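Local coordinates for transcriptional regulator, ROK family (PDB 1Z05), which probably binds DNA and regulates transcription of carbohydrate-metabolism genes, as a zinc-binding member of the ROK family related to Escherichia coli Mlc, at residues E141-L152 with Y193-I204; G178-L188 with L257-G265. All coordinates share one frame; numbering follows the deposited sequence.

Contact 1: residues E141-L152 with Y193-I204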
loop_
_atom_site.group_PDB
_atom_site.type_symbol
_atom_site.label_atom_id
_atom_site.label_comp_id
_atom_site.label_asym_id
_atom_site.label_seq_id
_atom_site.Cartn_x
_atom_site.Cartn_y
_atom_site.Cartn_z
ATOM N N GLU A 141 -17.472 -12.361 -28.961
ATOM C CA GLU A 141 -18.355 -12.662 -27.835
ATOM C C GLU A 141 -18.367 -11.494 -26.858
ATOM O O GLU A 141 -17.364 -10.786 -26.718
ATOM C CB GLU A 141 -17.905 -13.939 -27.123
ATOM C CG GLU A 141 -18.092 -15.222 -27.954
ATOM C CD GLU A 141 -16.911 -15.541 -28.876
ATOM O OE1 GLU A 141 -16.020 -14.685 -29.065
ATOM O OE2 GLU A 141 -16.873 -16.664 -29.418
ATOM N N ILE A 142 -19.502 -11.305 -26.191
ATOM C CA ILE A 142 -19.703 -10.186 -25.267
ATOM C C ILE A 142 -20.064 -10.675 -23.865
ATOM O O ILE A 142 -19.498 -10.216 -22.867
ATOM C CB ILE A 142 -20.813 -9.224 -25.788
ATOM C CG1 ILE A 142 -20.362 -8.499 -27.070
ATOM C CG2 ILE A 142 -21.257 -8.246 -24.698
ATOM C CD1 ILE A 142 -19.096 -7.636 -26.922
ATOM N N ASP A 143 -21.008 -11.608 -23.805
ATOM C CA ASP A 143 -21.544 -12.096 -22.544
ATOM C C ASP A 143 -20.645 -13.134 -21.899
ATOM O O ASP A 143 -20.067 -13.974 -22.583
ATOM C CB ASP A 143 -22.958 -12.644 -22.741
ATOM C CG ASP A 143 -23.974 -11.540 -23.020
ATOM O OD1 ASP A 143 -23.893 -10.469 -22.375
ATOM O OD2 ASP A 143 -24.857 -11.743 -23.881
ATOM N N GLN A 144 -20.565 -13.048 -20.572
ATOM C CA GLN A 144 -19.681 -13.842 -19.709
ATOM C C GLN A 144 -19.533 -15.316 -20.090
ATOM O O GLN A 144 -18.417 -15.789 -20.317
ATOM C CB GLN A 144 -20.174 -13.724 -18.260
ATOM C CG GLN A 144 -19.239 -14.277 -17.194
ATOM C CD GLN A 144 -19.844 -14.150 -15.806
ATOM O OE1 GLN A 144 -20.102 -13.046 -15.336
ATOM N NE2 GLN A 144 -20.071 -15.281 -15.145
ATOM N N ASP A 145 -20.653 -16.038 -20.145
ATOM C CA ASP A 145 -20.630 -17.470 -20.452
ATOM C C ASP A 145 -19.995 -17.757 -21.812
ATOM O O ASP A 145 -19.240 -18.719 -21.951
ATOM C CB ASP A 145 -22.040 -18.074 -20.391
ATOM C CG ASP A 145 -22.597 -18.136 -18.973
ATOM O OD1 ASP A 145 -21.823 -17.990 -18.001
ATOM O OD2 ASP A 145 -23.823 -18.340 -18.830
ATOM N N ASP A 146 -20.303 -16.913 -22.796
ATOM C CA ASP A 146 -19.816 -17.071 -24.168
ATOM C C ASP A 146 -18.338 -16.716 -24.267
ATOM O O ASP A 146 -17.585 -17.377 -24.987
ATOM C CB ASP A 146 -20.626 -16.203 -25.140
ATOM C CG ASP A 146 -22.111 -16.536 -25.131
ATOM O OD1 ASP A 146 -22.471 -17.725 -25.258
ATOM O OD2 ASP A 146 -22.926 -15.602 -25.007
ATOM N N VAL A 147 -17.938 -15.666 -23.551
ATOM C CA VAL A 147 -16.537 -15.266 -23.470
ATOM C C VAL A 147 -15.693 -16.394 -22.880
ATOM O O VAL A 147 -14.647 -16.742 -23.431
ATOM C CB VAL A 147 -16.349 -13.972 -22.628
ATOM C CG1 VAL A 147 -14.872 -13.659 -22.426
ATOM C CG2 VAL A 147 -17.050 -12.795 -23.292
ATOM N N LEU A 148 -16.160 -16.960 -21.765
ATOM C CA LEU A 148 -15.431 -18.024 -21.078
ATOM C C LEU A 148 -15.339 -19.292 -21.936
ATOM O O LEU A 148 -14.267 -19.891 -22.042
ATOM C CB LEU A 148 -16.056 -18.334 -19.712
ATOM C CG LEU A 148 -15.451 -19.515 -18.941
ATOM C CD1 LEU A 148 -14.042 -19.177 -18.418
ATOM C CD2 LEU A 148 -16.370 -19.942 -17.812
ATOM N N ALA A 149 -16.458 -19.683 -22.546
ATOM C CA ALA A 149 -16.487 -20.846 -23.432
ATOM C C ALA A 149 -15.474 -20.717 -24.576
ATOM O O ALA A 149 -14.772 -21.668 -24.889
ATOM C CB ALA A 149 -17.897 -21.082 -23.976
ATOM N N ARG A 150 -15.398 -19.530 -25.173
ATOM C CA ARG A 150 -14.477 -19.241 -26.268
ATOM C C ARG A 150 -13.017 -19.292 -25.826
ATOM O O ARG A 150 -12.167 -19.843 -26.530
ATOM C CB ARG A 150 -14.797 -17.864 -26.876
ATOM C CG ARG A 150 -13.864 -17.437 -28.020
ATOM C CD ARG A 150 -13.988 -18.348 -29.250
ATOM N NE ARG A 150 -13.042 -17.962 -30.294
ATOM C CZ ARG A 150 -13.269 -17.016 -31.203
ATOM N NH1 ARG A 150 -14.415 -16.348 -31.204
ATOM N NH2 ARG A 150 -12.341 -16.728 -32.103
ATOM N N LEU A 151 -12.740 -18.714 -24.658
ATOM C CA LEU A 151 -11.385 -18.662 -24.119
ATOM C C LEU A 151 -10.819 -20.055 -23.810
ATOM O O LEU A 151 -9.652 -20.323 -24.088
ATOM C CB LEU A 151 -11.345 -17.738 -22.892
ATOM C CG LEU A 151 -10.048 -17.484 -22.135
ATOM C CD1 LEU A 151 -10.051 -16.046 -21.599
ATOM C CD2 LEU A 151 -9.899 -18.493 -21.005
ATOM N N LEU A 152 -11.649 -20.930 -23.245
ATOM C CA LEU A 152 -11.228 -22.297 -22.934
ATOM C C LEU A 152 -11.009 -23.091 -24.229
ATOM O O LEU A 152 -10.048 -23.849 -24.342
ATOM C CB LEU A 152 -12.246 -22.993 -22.003
ATOM C CG LEU A 152 -12.457 -22.328 -20.627
ATOM C CD1 LEU A 152 -13.617 -22.949 -19.852
ATOM C CD2 LEU A 152 -11.186 -22.319 -19.771
ATOM N N TYR A 193 -16.685 -6.295 -22.325
ATOM C CA TYR A 193 -17.453 -7.513 -22.084
ATOM C C TYR A 193 -18.494 -7.302 -20.989
ATOM O O TYR A 193 -18.324 -6.459 -20.101
ATOM C CB TYR A 193 -16.530 -8.687 -21.733
ATOM C CG TYR A 193 -15.435 -8.938 -22.745
ATOM C CD1 TYR A 193 -15.699 -9.642 -23.922
ATOM C CD2 TYR A 193 -14.138 -8.467 -22.532
ATOM C CE1 TYR A 193 -14.705 -9.875 -24.861
ATOM C CE2 TYR A 193 -13.123 -8.697 -23.469
ATOM C CZ TYR A 193 -13.422 -9.403 -24.634
ATOM O OH TYR A 193 -12.447 -9.648 -25.575
ATOM N N ASN A 194 -19.583 -8.056 -21.075
ATOM C CA ASN A 194 -20.616 -8.036 -20.056
ATOM C C ASN A 194 -20.301 -9.103 -19.011
ATOM O O ASN A 194 -20.710 -10.263 -19.138
ATOM C CB ASN A 194 -21.992 -8.257 -20.687
ATOM C CG ASN A 194 -23.115 -8.253 -19.664
ATOM O OD1 ASN A 194 -22.997 -7.658 -18.586
ATOM N ND2 ASN A 194 -24.219 -8.917 -20.002
ATOM N N VAL A 195 -19.568 -8.688 -17.979
ATOM C CA VAL A 195 -19.048 -9.597 -16.961
ATOM C C VAL A 195 -19.514 -9.221 -15.557
ATOM O O VAL A 195 -19.582 -8.042 -15.208
ATOM C CB VAL A 195 -17.494 -9.667 -17.033
ATOM C CG1 VAL A 195 -16.884 -10.229 -15.750
ATOM C CG2 VAL A 195 -17.079 -10.497 -18.231
ATOM N N LYS A 196 -19.850 -10.240 -14.771
ATOM C CA LYS A 196 -20.202 -10.069 -13.365
ATOM C C LYS A 196 -19.655 -11.248 -12.565
ATOM O O LYS A 196 -20.210 -12.351 -12.608
ATOM C CB LYS A 196 -21.719 -9.961 -13.189
ATOM C CG LYS A 196 -22.172 -9.493 -11.803
ATOM C CD LYS A 196 -23.689 -9.374 -11.744
ATOM C CE LYS A 196 -24.160 -8.619 -10.504
ATOM N NZ LYS A 196 -25.638 -8.384 -10.538
ATOM N N ASN A 197 -18.562 -10.999 -11.848
ATOM C CA ASN A 197 -17.928 -11.991 -10.979
ATOM C C ASN A 197 -17.561 -13.297 -11.685
ATOM O O ASN A 197 -17.890 -14.387 -11.210
ATOM C CB ASN A 197 -18.781 -12.243 -9.725
ATOM C CG ASN A 197 -18.919 -11.000 -8.853
ATOM O OD1 ASN A 197 -17.942 -10.277 -8.615
ATOM N ND2 ASN A 197 -20.133 -10.745 -8.372
ATOM N N LEU A 198 -16.872 -13.179 -12.819
ATOM C CA LEU A 198 -16.427 -14.356 -13.567
ATOM C C LEU A 198 -15.222 -15.002 -12.885
ATOM O O LEU A 198 -14.167 -14.370 -12.738
ATOM C CB LEU A 198 -16.113 -13.999 -15.027
ATOM C CG LEU A 198 -15.369 -15.044 -15.876
ATOM C CD1 LEU A 198 -16.246 -16.261 -16.185
ATOM C CD2 LEU A 198 -14.816 -14.433 -17.161
ATOM N N ALA A 199 -15.386 -16.265 -12.484
ATOM C CA ALA A 199 -14.327 -17.020 -11.816
ATOM C C ALA A 199 -13.311 -17.535 -12.834
ATOM O O ALA A 199 -13.196 -18.740 -13.069
ATOM C CB ALA A 199 -14.925 -18.171 -11.011
ATOM N N LEU A 200 -12.566 -16.606 -13.418
ATOM C CA LEU A 200 -11.672 -16.887 -14.537
ATOM C C LEU A 200 -10.515 -17.824 -14.183
ATOM O O LEU A 200 -10.228 -18.766 -14.926
ATOM C CB LEU A 200 -11.130 -15.572 -15.113
ATOM C CG LEU A 200 -10.335 -15.635 -16.415
ATOM C CD1 LEU A 200 -11.185 -16.246 -17.536
ATOM C CD2 LEU A 200 -9.847 -14.232 -16.791
ATOM N N GLY A 201 -9.841 -17.546 -13.068
ATOM C CA GLY A 201 -8.784 -18.429 -12.551
ATOM C C GLY A 201 -9.249 -19.858 -12.277
ATOM O O GLY A 201 -8.697 -20.800 -12.846
ATOM N N PRO A 202 -10.255 -20.033 -11.393
ATOM C CA PRO A 202 -10.800 -21.374 -11.123
ATOM C C PRO A 202 -11.251 -22.144 -12.376
ATOM O O PRO A 202 -11.042 -23.365 -12.454
ATOM C CB PRO A 202 -12.000 -21.090 -10.202
ATOM C CG PRO A 202 -11.659 -19.791 -9.537
ATOM C CD PRO A 202 -10.916 -18.994 -10.576
ATOM N N GLU A 203 -11.856 -21.444 -13.336
ATOM C CA GLU A 203 -12.340 -22.080 -14.567
ATOM C C GLU A 203 -11.199 -22.557 -15.465
ATOM O O GLU A 203 -11.274 -23.639 -16.042
ATOM C CB GLU A 203 -13.279 -21.150 -15.345
ATOM C CG GLU A 203 -14.641 -20.925 -14.677
ATOM C CD GLU A 203 -15.572 -22.135 -14.756
ATOM O OE1 GLU A 203 -15.346 -23.028 -15.609
ATOM O OE2 GLU A 203 -16.542 -22.184 -13.961
ATOM N N ILE A 204 -10.148 -21.749 -15.585
ATOM C CA ILE A 204 -8.969 -22.146 -16.359
ATOM C C ILE A 204 -8.219 -23.281 -15.649
ATOM O O ILE A 204 -7.742 -24.225 -16.291
ATOM C CB ILE A 204 -8.035 -20.946 -16.655
ATOM C CG1 ILE A 204 -8.718 -19.960 -17.614
ATOM C CG2 ILE A 204 -6.689 -21.423 -17.254
ATOM C CD1 ILE A 204 -7.962 -18.601 -17.759
#
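Asp-143 and Asn-194 form a single backbone bridge just ahead of helix 144-152, whose axis then runs at 40° to that of helix 200-204, 11.2 Å away at closest approach. In the bridge, Asn-194 N donates to Ile-142 O at 2.8 Å, whereas the return bond from Gln-144 N to Asn-194 O is weak. Asn-194 ND2 reinforces it, reaching Asp-143 OD1 at 2.9 Å nearly along the C-O axis, with the carboxylate and amide planes turned 68° apart. Gln-144 stretches out in full extension (chi1 -170°), which carries OE1 to Lys-196 N at 2.9 Å in the plane of its own carbonyl, while its CG slides past Leu-198 CD1. Val-147 CG2 meets Tyr-193 CD1 at 3.5 Å, and the carbonyls of Glu-141 and Ile-142 lie at the edge of the same ring, whose OH bonds to Gly-116 O. Farther along, Leu-148 crosses Glu-203 at about a right angle, CD2 on the aliphatic CG at 3.7 Å, and Leu-151 CD2 packs on Ile-204 CD1 at 3.8 Å. Leu-151 and Leu-200 also touch Ile-174 of strand 168-176. Polar bonds therefore fix the loop at the helix start, whereas apolar packing joins the two helices against the sheet of one lobe, as in the ASKHA fold of ROK proteins.

Contact 2: residues G178-L188 with L257-G265; sequences GLVNSEQGIVL and LQGRHGNIG
Val-180 and His-261 meet where a beta hairpin of strands 179-181 and 186-188, with a G1 bulge at Gly-185 and Ile-186 opposite Asn-181, receives the type I turn from Gly-259 to Gly-262. The tight part is backbone against backbone. Val-180 N donates to His-261 O at 2.9 Å, and the same oxygen takes a CA-H...O contact from Leu-179. Gly-262, at positive phi, brings its backbone close against Val-180 O. Two leucines close in beside this bond: Leu-179 CD2 rests on Asn-263 CB at 3.8 Å, and Leu-188 crosses His-261 at about a right angle, its CD2 3.5 Å from ring atom CD2. One face of the imidazole is covered by Arg-260 CG, centred over the ring. The Arg-260 guanidinium itself leads to the second subunit, where NH2 bonds to Asn-357 O, so the turn faces both the hairpin and the dimer partner.

Elsewhere the fit is looser and water mediates. One water spans Gly-178 O and Gly-262 O. Another gives hydrogen bonds to Val-180 O and Gly-259 O and accepts one from Ser-182 N, tying the hairpin to the start of the turn. On this side Ser-182 OG lies 3.2 Å from Gln-258 OE1, although its hydrogen bond goes to Val-214 O of strand 212-216. Near the His-261 ring edge, a third water accepts from Asn-181 ND2 at 3.1 Å and gives a weak bond to Arg-260 O. The amide that holds it is part of an Asx motif, in which Asn-181 OD1 accepts from Gln-184 N at 3.1 Å.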
loop_
_atom_site.group_PDB
_atom_site.type_symbol
_atom_site.label_atom_id
_atom_site.label_comp_id
_atom_site.label_asym_id
_atom_site.label_seq_id
_atom_site.Cartn_x
_atom_site.Cartn_y
_atom_site.Cartn_z
ATOM N N GLY A 178 -10.079 -3.805 -15.945
ATOM C CA GLY A 178 -11.262 -4.027 -15.115
ATOM C C GLY A 178 -10.990 -4.331 -13.654
ATOM O O GLY A 178 -9.856 -4.242 -13.198
ATOM N N LEU A 179 -12.042 -4.684 -12.917
ATOM C CA LEU A 179 -11.904 -5.011 -11.496
ATOM C C LEU A 179 -11.590 -6.490 -11.317
ATOM O O LEU A 179 -12.363 -7.358 -11.732
ATOM C CB LEU A 179 -13.165 -4.622 -10.705
ATOM C CG LEU A 179 -13.665 -3.174 -10.754
ATOM C CD1 LEU A 179 -14.901 -2.994 -9.865
ATOM C CD2 LEU A 179 -12.581 -2.164 -10.368
ATOM N N VAL A 180 -10.447 -6.771 -10.706
ATOM C CA VAL A 180 -9.943 -8.136 -10.610
ATOM C C VAL A 180 -9.522 -8.436 -9.172
ATOM O O VAL A 180 -8.739 -7.690 -8.567
ATOM C CB VAL A 180 -8.763 -8.381 -11.602
ATOM C CG1 VAL A 180 -8.185 -9.787 -11.464
ATOM C CG2 VAL A 180 -9.181 -8.088 -13.057
ATOM N N ASN A 181 -10.075 -9.514 -8.623
ATOM C CA ASN A 181 -9.587 -10.071 -7.369
ATOM C C ASN A 181 -8.549 -11.148 -7.690
ATOM O O ASN A 181 -8.896 -12.258 -8.116
ATOM C CB ASN A 181 -10.742 -10.637 -6.538
ATOM C CG ASN A 181 -10.304 -11.097 -5.145
ATOM O OD1 ASN A 181 -9.219 -11.657 -4.964
ATOM N ND2 ASN A 181 -11.153 -10.862 -4.159
ATOM N N SER A 182 -7.279 -10.800 -7.499
ATOM C CA SER A 182 -6.147 -11.671 -7.818
ATOM C C SER A 182 -6.044 -12.901 -6.921
ATOM O O SER A 182 -5.741 -14.003 -7.399
ATOM C CB SER A 182 -4.835 -10.884 -7.739
ATOM O OG SER A 182 -4.628 -10.178 -8.939
ATOM N N GLU A 183 -6.275 -12.695 -5.627
ATOM C CA GLU A 183 -6.291 -13.766 -4.631
ATOM C C GLU A 183 -7.228 -14.899 -5.052
ATOM O O GLU A 183 -6.894 -16.072 -4.904
ATOM C CB GLU A 183 -6.718 -13.200 -3.262
ATOM C CG GLU A 183 -6.590 -14.161 -2.071
ATOM C CD GLU A 183 -7.249 -13.631 -0.790
ATOM O OE1 GLU A 183 -8.086 -12.696 -0.872
ATOM O OE2 GLU A 183 -6.941 -14.158 0.308
ATOM N N GLN A 184 -8.394 -14.534 -5.584
ATOM C CA GLN A 184 -9.442 -15.499 -5.918
ATOM C C GLN A 184 -9.526 -15.838 -7.410
ATOM O O GLN A 184 -10.138 -16.833 -7.784
ATOM C CB GLN A 184 -10.800 -15.006 -5.404
ATOM C CG GLN A 184 -10.868 -14.766 -3.886
ATOM C CD GLN A 184 -11.155 -16.027 -3.071
ATOM O OE1 GLN A 184 -12.224 -16.156 -2.463
ATOM N NE2 GLN A 184 -10.200 -16.956 -3.042
ATOM N N GLY A 185 -8.908 -15.022 -8.257
ATOM C CA GLY A 185 -8.959 -15.234 -9.708
ATOM C C GLY A 185 -10.297 -14.838 -10.307
ATOM O O GLY A 185 -10.732 -15.409 -11.308
ATOM N N ILE A 186 -10.949 -13.851 -9.693
ATOM C CA ILE A 186 -12.293 -13.431 -10.083
ATOM C C ILE A 186 -12.257 -12.065 -10.757
ATOM O O ILE A 186 -11.658 -11.118 -10.234
ATOM C CB ILE A 186 -13.234 -13.379 -8.861
ATOM C CG1 ILE A 186 -13.521 -14.795 -8.346
ATOM C CG2 ILE A 186 -14.543 -12.644 -9.192
ATOM C CD1 ILE A 186 -14.238 -14.822 -6.996
ATOM N N VAL A 187 -12.886 -11.979 -11.926
ATOM C CA VAL A 187 -13.091 -10.700 -12.597
ATOM C C VAL A 187 -14.473 -10.174 -12.214
ATOM O O VAL A 187 -15.486 -10.736 -12.631
ATOM C CB VAL A 187 -13.014 -10.828 -14.132
ATOM C CG1 VAL A 187 -13.130 -9.432 -14.775
ATOM C CG2 VAL A 187 -11.719 -11.528 -14.552
ATOM N N LEU A 188 -14.512 -9.103 -11.426
ATOM C CA LEU A 188 -15.783 -8.585 -10.916
ATOM C C LEU A 188 -16.599 -7.903 -12.012
ATOM O O LEU A 188 -17.815 -8.055 -12.083
ATOM C CB LEU A 188 -15.565 -7.632 -9.732
ATOM C CG LEU A 188 -15.000 -8.220 -8.433
ATOM C CD1 LEU A 188 -13.477 -8.185 -8.429
ATOM C CD2 LEU A 188 -15.544 -7.446 -7.242
ATOM N N LEU A 257 0.738 -2.381 -5.319
ATOM C CA LEU A 257 -0.543 -2.296 -4.614
ATOM C C LEU A 257 -1.680 -2.667 -5.553
ATOM O O LEU A 257 -1.874 -2.036 -6.599
ATOM C CB LEU A 257 -0.777 -0.897 -4.042
ATOM C CG LEU A 257 0.288 -0.299 -3.117
ATOM C CD1 LEU A 257 -0.183 1.051 -2.594
ATOM C CD2 LEU A 257 0.618 -1.239 -1.953
ATOM N N GLN A 258 -2.423 -3.702 -5.186
ATOM C CA GLN A 258 -3.497 -4.193 -6.033
ATOM C C GLN A 258 -4.854 -3.919 -5.412
ATOM O O GLN A 258 -5.725 -3.362 -6.066
ATOM C CB GLN A 258 -3.327 -5.684 -6.355
ATOM C CG GLN A 258 -2.238 -5.971 -7.396
ATOM C CD GLN A 258 -2.217 -7.411 -7.885
ATOM O OE1 GLN A 258 -2.635 -8.328 -7.181
ATOM N NE2 GLN A 258 -1.713 -7.615 -9.095
ATOM N N GLY A 259 -5.015 -4.290 -4.144
ATOM C CA GLY A 259 -6.300 -4.207 -3.470
ATOM C C GLY A 259 -7.160 -5.396 -3.852
ATOM O O GLY A 259 -6.828 -6.138 -4.780
ATOM N N ARG A 260 -8.264 -5.562 -3.128
ATOM C CA ARG A 260 -9.255 -6.613 -3.365
ATOM C C ARG A 260 -9.903 -6.554 -4.756
ATOM O O ARG A 260 -10.416 -7.563 -5.246
ATOM C CB ARG A 260 -10.344 -6.563 -2.272
ATOM C CG ARG A 260 -11.216 -5.281 -2.277
ATOM C CD ARG A 260 -11.860 -5.021 -0.905
ATOM N NE ARG A 260 -12.855 -3.941 -0.921
ATOM C CZ ARG A 260 -12.583 -2.640 -0.791
ATOM N NH1 ARG A 260 -11.332 -2.220 -0.644
ATOM N NH2 ARG A 260 -13.569 -1.746 -0.815
ATOM N N HIS A 261 -9.897 -5.378 -5.378
ATOM C CA HIS A 261 -10.524 -5.210 -6.688
ATOM C C HIS A 261 -9.524 -4.821 -7.781
ATOM O O HIS A 261 -9.919 -4.506 -8.906
ATOM C CB HIS A 261 -11.678 -4.198 -6.619
ATOM C CG HIS A 261 -12.789 -4.594 -5.687
ATOM N ND1 HIS A 261 -13.618 -3.670 -5.084
ATOM C CD2 HIS A 261 -13.203 -5.809 -5.252
ATOM C CE1 HIS A 261 -14.498 -4.300 -4.324
ATOM N NE2 HIS A 261 -14.268 -5.598 -4.408
ATOM N N GLY A 262 -8.233 -4.854 -7.453
ATOM C CA GLY A 262 -7.177 -4.568 -8.424
ATOM C C GLY A 262 -7.234 -3.162 -8.991
ATOM O O GLY A 262 -6.839 -2.934 -10.136
ATOM N N ASN A 263 -7.735 -2.225 -8.182
ATOM C CA ASN A 263 -8.025 -0.869 -8.628
ATOM C C ASN A 263 -7.321 0.222 -7.810
ATOM O O ASN A 263 -7.654 1.412 -7.939
ATOM C CB ASN A 263 -9.541 -0.634 -8.612
ATOM C CG ASN A 263 -10.148 -0.774 -7.218
ATOM O OD1 ASN A 263 -9.483 -1.206 -6.270
ATOM N ND2 ASN A 263 -11.422 -0.424 -7.097
ATOM N N ILE A 264 -6.357 -0.167 -6.974
ATOM C CA ILE A 264 -5.593 0.838 -6.228
ATOM C C ILE A 264 -4.798 1.677 -7.223
ATOM O O ILE A 264 -4.007 1.152 -8.007
ATOM C CB ILE A 264 -4.655 0.230 -5.137
ATOM C CG1 ILE A 264 -5.441 -0.626 -4.133
ATOM C CG2 ILE A 264 -3.867 1.326 -4.414
ATOM C CD1 ILE A 264 -6.480 0.121 -3.331
ATOM N N GLY A 265 -5.025 2.983 -7.200
ATOM C CA GLY A 265 -4.316 3.864 -8.116
ATOM C C GLY A 265 -5.134 4.378 -9.284
ATOM O O GLY A 265 -4.600 5.058 -10.156
HETATM O O HOH W 1 -8.889 -1.406 -11.935
HETATM O O HOH W 2 -6.425 -7.757 -7.255
HETATM O O HOH W 3 -13.392 -8.783 -4.318
#

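How the contacts relate
Contacts 1 and 2 lie about 16 Å apart, centre to centre, on the same side of the chain's centre, and their segments alternate in sequence: 141-152, 178-188, 193-204, 257-265. The link between them is direct. Segment 193-204 follows strand 186-189 and folds back along it, with probable hydrogen bonds from Leu-198 N to Val-187 O and from Gly-201 N to Gly-185 O, so the hairpin lies between segment 193-204 and the 257-265 loop. Contact 1 backs the sheet that contains strands 108-116 and 168-176, whereas contact 2 reaches the loop after strand 255-256 of the other five-stranded sheet. Through the shared hairpin they connect the two sheets, the two halves expected of an ASKHA-type fold, and contact 2 alone also touches the second subunit.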